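Local structure of adenosyl-chloride synthase (Thermotoga maritima, 2ZBU) at residues 58-63 with 85-90; 80-85 with 101-106. The protein binds adenosine and, as a member of the SAM hydrolase and SAM-dependent halogenase family, probably cleaves S-adenosyl-L-methionine. One frame throughout, in Å; residues are numbered along the deposited sequence.

From the N terminus the chain first reaches 58-63, a turn leading into strand 62-66. It then runs back through strand 77-82, turns at 82-85 and enters strand 87-91. Contact 1 closes this loop, joining 62-66 to 87-91 in parallel. Helix 97-103 follows, and contact 2 closes a second loop: it brings the end of this helix to 80-85 and joins 77-82 to 105-110. The loops cross rather than nest, because 80-85 lies inside the first and 85-90 inside the second. Asp85 ends 80-85 and begins 85-90. The backbone bond between Phe88 and Met80 joins the two contacts within one mixed sheet.

Contact 1 (58-63 with 85-90); sequences PPSTVF and DQYFVA
Val62 pairs with Tyr87, and Phe63 with Phe88, on two parallel strands. Three backbone bonds join them. Tyr87 N donates to Thr61 O (3.0 Å), Phe63 N to Tyr87 O and Val89 N to Phe63 O (both 2.7 Å). Ser60 N reaches Asp85 O (2.7 Å) in a more bent bond, linking the 58-61 type II turn to the start of 85-90.

One side-chain bond crosses as well. Gln86 CG lies anti to the carbonyl carbon (chi1 -71°), and the chain extended beyond it carries NE2 to Pro58 O in an almost straight bond (3.1 Å, 178°). Pro58 O lies in the amide plane, while NE2 comes from above the Pro58 carbonyl plane. Within 58-63, Thr61 OG1 grips the same oxygen from the opposite face, at 2.8 Å. NE2 also bonds to Ser54 O, and the amide meets the edge of Phe63.

Apolar contacts fall on both faces. The rings of Phe63 and Phe88 are nearly parallel (10°) but slid apart, with Phe63 CD2 over one face of Phe88. On the opposite face, Val62 CG1 touches Val89 CG2 at 3.9 Å.

Helix 43-54 packs on both phenylalanines, helix 127-140 on both valines, and strand 2-6 bonds to Val62.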
loop_
_atom_site.group_PDB
_atom_site.type_symbol
_atom_site.label_atom_id
_atom_site.label_comp_id
_atom_site.label_asym_id
_atom_site.label_seq_id
_atom_site.Cartn_x
_atom_site.Cartn_y
_atom_site.Cartn_z
ATOM N N PRO A 58 -18.306 2.108 -11.649
ATOM C CA PRO A 58 -19.505 2.565 -12.349
ATOM C C PRO A 58 -19.215 3.203 -13.697
ATOM O O PRO A 58 -18.060 3.460 -14.046
ATOM C CB PRO A 58 -20.100 3.560 -11.370
ATOM C CG PRO A 58 -18.851 4.185 -10.771
ATOM C CD PRO A 58 -17.974 2.988 -10.517
ATOM N N PRO A 59 -20.269 3.444 -14.486
ATOM C CA PRO A 59 -20.044 4.075 -15.785
ATOM C C PRO A 59 -19.605 5.511 -15.472
ATOM O O PRO A 59 -19.922 6.025 -14.414
ATOM C CB PRO A 59 -21.415 3.994 -16.452
ATOM C CG PRO A 59 -22.379 4.022 -15.285
ATOM C CD PRO A 59 -21.694 3.121 -14.277
ATOM N N SER A 60 -18.861 6.135 -16.378
ATOM C CA SER A 60 -18.362 7.500 -16.196
ATOM C C SER A 60 -17.167 7.557 -15.252
ATOM O O SER A 60 -16.774 8.621 -14.790
ATOM C CB SER A 60 -19.475 8.453 -15.713
ATOM O OG SER A 60 -20.348 8.799 -16.780
ATOM N N THR A 61 -16.597 6.400 -14.955
ATOM C CA THR A 61 -15.404 6.351 -14.129
ATOM C C THR A 61 -14.255 6.740 -15.070
ATOM O O THR A 61 -14.259 6.362 -16.251
ATOM C CB THR A 61 -15.134 4.925 -13.601
ATOM O OG1 THR A 61 -16.006 4.653 -12.497
ATOM C CG2 THR A 61 -13.675 4.776 -13.170
ATOM N N VAL A 62 -13.307 7.514 -14.554
ATOM C CA VAL A 62 -12.142 7.925 -15.322
ATOM C C VAL A 62 -10.956 7.087 -14.836
ATOM O O VAL A 62 -10.518 7.196 -13.681
ATOM C CB VAL A 62 -11.815 9.434 -15.129
ATOM C CG1 VAL A 62 -10.512 9.791 -15.873
ATOM C CG2 VAL A 62 -12.967 10.298 -15.654
ATOM N N PHE A 63 -10.442 6.238 -15.709
ATOM C CA PHE A 63 -9.309 5.405 -15.339
ATOM C C PHE A 63 -7.979 6.061 -15.722
ATOM O O PHE A 63 -7.804 6.564 -16.835
ATOM C CB PHE A 63 -9.449 4.015 -15.981
ATOM C CG PHE A 63 -10.614 3.209 -15.439
ATOM C CD1 PHE A 63 -10.460 2.414 -14.299
ATOM C CD2 PHE A 63 -11.861 3.250 -16.063
ATOM C CE1 PHE A 63 -11.544 1.665 -13.790
ATOM C CE2 PHE A 63 -12.951 2.508 -15.563
ATOM C CZ PHE A 63 -12.787 1.717 -14.425
ATOM N N ASP A 85 -19.609 3.626 -21.523
ATOM C CA ASP A 85 -19.443 4.950 -20.929
ATOM C C ASP A 85 -18.319 5.142 -19.904
ATOM O O ASP A 85 -18.416 5.998 -19.030
ATOM C CB ASP A 85 -20.779 5.426 -20.325
ATOM C CG ASP A 85 -21.805 5.798 -21.397
ATOM O OD1 ASP A 85 -23.008 5.899 -21.071
ATOM O OD2 ASP A 85 -21.398 5.994 -22.562
ATOM N N GLN A 86 -17.257 4.348 -19.997
ATOM C CA GLN A 86 -16.129 4.551 -19.095
ATOM C C GLN A 86 -15.042 5.271 -19.905
ATOM O O GLN A 86 -15.069 5.252 -21.137
ATOM C CB GLN A 86 -15.635 3.217 -18.505
ATOM C CG GLN A 86 -16.634 2.619 -17.483
ATOM C CD GLN A 86 -16.105 1.369 -16.769
ATOM O OE1 GLN A 86 -15.445 0.541 -17.382
ATOM N NE2 GLN A 86 -16.415 1.229 -15.470
ATOM N N TYR A 87 -14.122 5.937 -19.210
ATOM C CA TYR A 87 -13.041 6.686 -19.849
ATOM C C TYR A 87 -11.680 6.200 -19.358
ATOM O O TYR A 87 -11.509 5.904 -18.168
ATOM C CB TYR A 87 -13.196 8.176 -19.545
ATOM C CG TYR A 87 -14.517 8.784 -19.982
ATOM C CD1 TYR A 87 -14.649 9.416 -21.226
ATOM C CD2 TYR A 87 -15.635 8.731 -19.150
ATOM C CE1 TYR A 87 -15.872 9.984 -21.627
ATOM C CE2 TYR A 87 -16.857 9.293 -19.539
ATOM C CZ TYR A 87 -16.966 9.915 -20.776
ATOM O OH TYR A 87 -18.168 10.460 -21.142
ATOM N N PHE A 88 -10.710 6.127 -20.267
ATOM C CA PHE A 88 -9.373 5.658 -19.919
ATOM C C PHE A 88 -8.302 6.615 -20.417
ATOM O O PHE A 88 -8.233 6.917 -21.614
ATOM C CB PHE A 88 -9.131 4.264 -20.510
ATOM C CG PHE A 88 -10.146 3.241 -20.085
ATOM C CD1 PHE A 88 -9.878 2.366 -19.036
ATOM C CD2 PHE A 88 -11.383 3.162 -20.722
ATOM C CE1 PHE A 88 -10.825 1.431 -18.630
ATOM C CE2 PHE A 88 -12.342 2.225 -20.320
ATOM C CZ PHE A 88 -12.064 1.361 -19.276
ATOM N N VAL A 89 -7.481 7.092 -19.478
ATOM C CA VAL A 89 -6.389 8.020 -19.748
ATOM C C VAL A 89 -5.126 7.158 -19.684
ATOM O O VAL A 89 -4.762 6.633 -18.616
ATOM C CB VAL A 89 -6.335 9.136 -18.665
ATOM C CG1 VAL A 89 -5.255 10.165 -19.001
ATOM C CG2 VAL A 89 -7.692 9.809 -18.552
ATOM N N ALA A 90 -4.451 7.013 -20.820
ATOM C CA ALA A 90 -3.283 6.144 -20.863
ATOM C C ALA A 90 -2.377 6.339 -22.071
ATOM O O ALA A 90 -2.697 7.094 -23.003
ATOM C CB ALA A 90 -3.766 4.694 -20.855
#

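Contact 2 (80-85 with 101-106); sequences MKTKND and EEYGVA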
loop_
_atom_site.group_PDB
_atom_site.type_symbol
_atom_site.label_atom_id
_atom_site.label_comp_id
_atom_site.label_asym_id
_atom_site.label_seq_id
_atom_site.Cartn_x
_atom_site.Cartn_y
_atom_site.Cartn_z
HETATM N N MSE A 80 -9.436 7.274 -24.091
HETATM C CA MSE A 80 -10.396 6.413 -24.787
HETATM C C MSE A 80 -11.727 6.354 -24.031
HETATM O O MSE A 80 -11.748 6.144 -22.813
HETATM C CB MSE A 80 -9.844 4.977 -24.926
HETATM C CG MSE A 80 -10.850 3.970 -25.496
HETATM SE SE MSE A 80 -10.248 2.151 -25.484
HETATM C CE MSE A 80 -8.683 2.384 -26.579
ATOM N N LYS A 81 -12.827 6.565 -24.750
ATOM C CA LYS A 81 -14.161 6.475 -24.164
ATOM C C LYS A 81 -14.783 5.203 -24.743
ATOM O O LYS A 81 -14.933 5.086 -25.962
ATOM C CB LYS A 81 -15.038 7.670 -24.548
ATOM C CG LYS A 81 -16.484 7.535 -24.019
ATOM C CD LYS A 81 -17.412 8.637 -24.546
ATOM C CE LYS A 81 -18.859 8.375 -24.153
ATOM N NZ LYS A 81 -19.777 9.407 -24.696
ATOM N N THR A 82 -15.129 4.252 -23.883
ATOM C CA THR A 82 -15.731 3.003 -24.350
ATOM C C THR A 82 -17.243 3.079 -24.382
ATOM O O THR A 82 -17.844 3.988 -23.802
ATOM C CB THR A 82 -15.287 1.803 -23.493
ATOM O OG1 THR A 82 -15.371 2.142 -22.104
ATOM C CG2 THR A 82 -13.867 1.435 -23.829
ATOM N N LYS A 83 -17.859 2.113 -25.064
ATOM C CA LYS A 83 -19.305 2.101 -25.224
ATOM C C LYS A 83 -20.113 1.841 -23.958
ATOM O O LYS A 83 -21.333 1.986 -23.967
ATOM C CB LYS A 83 -19.685 1.131 -26.347
ATOM C CG LYS A 83 -19.107 1.574 -27.697
ATOM C CD LYS A 83 -19.577 0.705 -28.850
ATOM C CE LYS A 83 -19.092 1.273 -30.173
ATOM N NZ LYS A 83 -19.685 0.576 -31.341
ATOM N N ASN A 84 -19.444 1.454 -22.873
ATOM C CA ASN A 84 -20.153 1.266 -21.610
ATOM C C ASN A 84 -19.993 2.567 -20.819
ATOM O O ASN A 84 -20.186 2.607 -19.608
ATOM C CB ASN A 84 -19.594 0.085 -20.806
ATOM C CG ASN A 84 -18.162 0.300 -20.360
ATOM O OD1 ASN A 84 -17.695 -0.352 -19.424
ATOM N ND2 ASN A 84 -17.452 1.203 -21.032
ATOM N N ASP A 85 -19.609 3.626 -21.523
ATOM C CA ASP A 85 -19.443 4.950 -20.929
ATOM C C ASP A 85 -18.319 5.142 -19.904
ATOM O O ASP A 85 -18.416 5.998 -19.030
ATOM C CB ASP A 85 -20.779 5.426 -20.325
ATOM C CG ASP A 85 -21.805 5.798 -21.397
ATOM O OD1 ASP A 85 -23.008 5.899 -21.071
ATOM O OD2 ASP A 85 -21.398 5.994 -22.562
ATOM N N GLU A 101 -11.547 -4.141 -26.597
ATOM C CA GLU A 101 -12.128 -5.344 -27.175
ATOM C C GLU A 101 -13.433 -5.750 -26.483
ATOM O O GLU A 101 -14.460 -5.949 -27.138
ATOM C CB GLU A 101 -11.122 -6.497 -27.089
ATOM C CG GLU A 101 -11.703 -7.874 -27.391
ATOM C CD GLU A 101 -12.136 -8.031 -28.833
ATOM O OE1 GLU A 101 -12.771 -9.067 -29.155
ATOM O OE2 GLU A 101 -11.840 -7.128 -29.646
ATOM N N GLU A 102 -13.393 -5.863 -25.159
ATOM C CA GLU A 102 -14.572 -6.280 -24.405
ATOM C C GLU A 102 -15.708 -5.269 -24.366
ATOM O O GLU A 102 -16.874 -5.652 -24.423
ATOM C CB GLU A 102 -14.188 -6.649 -22.966
ATOM C CG GLU A 102 -13.215 -7.814 -22.842
ATOM C CD GLU A 102 -13.717 -9.070 -23.530
ATOM O OE1 GLU A 102 -14.943 -9.303 -23.527
ATOM O OE2 GLU A 102 -12.884 -9.832 -24.065
ATOM N N TYR A 103 -15.383 -3.986 -24.257
ATOM C CA TYR A 103 -16.421 -2.959 -24.190
ATOM C C TYR A 103 -16.735 -2.270 -25.522
ATOM O O TYR A 103 -17.832 -1.737 -25.699
ATOM C CB TYR A 103 -16.040 -1.858 -23.182
ATOM C CG TYR A 103 -15.887 -2.293 -21.735
ATOM C CD1 TYR A 103 -16.785 -3.187 -21.147
ATOM C CD2 TYR A 103 -14.874 -1.762 -20.941
ATOM C CE1 TYR A 103 -16.671 -3.538 -19.791
ATOM C CE2 TYR A 103 -14.752 -2.105 -19.592
ATOM C CZ TYR A 103 -15.652 -2.992 -19.025
ATOM O OH TYR A 103 -15.527 -3.336 -17.705
ATOM N N GLY A 104 -15.774 -2.260 -26.442
ATOM C CA GLY A 104 -15.985 -1.574 -27.709
ATOM C C GLY A 104 -15.645 -0.105 -27.493
ATOM O O GLY A 104 -15.918 0.428 -26.414
ATOM N N VAL A 105 -15.054 0.568 -28.479
ATOM C CA VAL A 105 -14.696 1.972 -28.271
ATOM C C VAL A 105 -15.604 2.969 -28.975
ATOM O O VAL A 105 -15.921 2.832 -30.160
ATOM C CB VAL A 105 -13.165 2.244 -28.609
ATOM C CG1 VAL A 105 -12.563 1.084 -29.346
ATOM C CG2 VAL A 105 -12.993 3.536 -29.393
ATOM N N ALA A 106 -16.055 3.971 -28.226
ATOM C CA ALA A 106 -16.935 4.987 -28.796
ATOM C C ALA A 106 -16.128 6.128 -29.403
ATOM O O ALA A 106 -16.513 6.698 -30.426
ATOM C CB ALA A 106 -17.889 5.521 -27.738
#
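The backbones of Thr82 and Val105 form an antiparallel non-hydrogen-bonded pair, and their side chains diverge. A backbone bond lies on each side of them. Ala106 N donates to Lys81 O at 2.8 Å, in the carbonyl plane. Lys83 N donates to Gly104 O at 2.9 Å, from above the carbonyl plane (36° out of it). The type I turn that follows is closed by Asp85 N, which bonds to Thr82 O at 2.9 Å.

The polar ends of two side chains find partners beyond the two segments. Thr82 OG1 sits between its own backbone N and carbonyl carbon (chi1 46°) and bonds to Gln86 O. Tyr103 OH bonds to Ser54 OG, on helix 43-54. The flat amide of Asn84 lies over one face of the Tyr103 ring, with the two planes 28° apart, and Asn84 CG comes within 3.7 Å of Tyr103 CG. The ring also meets Tyr51 edge-to-face. With an alanine here the Asn84 amide would probably lose the ring it rests on, and Ser54 OG would be left without its phenol partner.

Apolar atoms fill in around the bonds. Thr82 CB packs on Tyr103 CB at 3.8 Å. The extended Lys83 chain runs past Gly104, and its CE lies 3.5 Å from Val105 O. Gly104 leaves the helix with positive phi; a side chain there would press on Lys83 CD and on the carbonyl oxygen of Tyr103. Met80, a selenomethionine, touches Val105 CB through its CG.

The hydrogen bonds across this contact thus run from backbone to backbone. The side-chain hydroxyls are turned to other parts of the fold: that of Thr82 to Gln86 O, just before strand 87-91, and that of Tyr103 to Ser54 on helix 43-54.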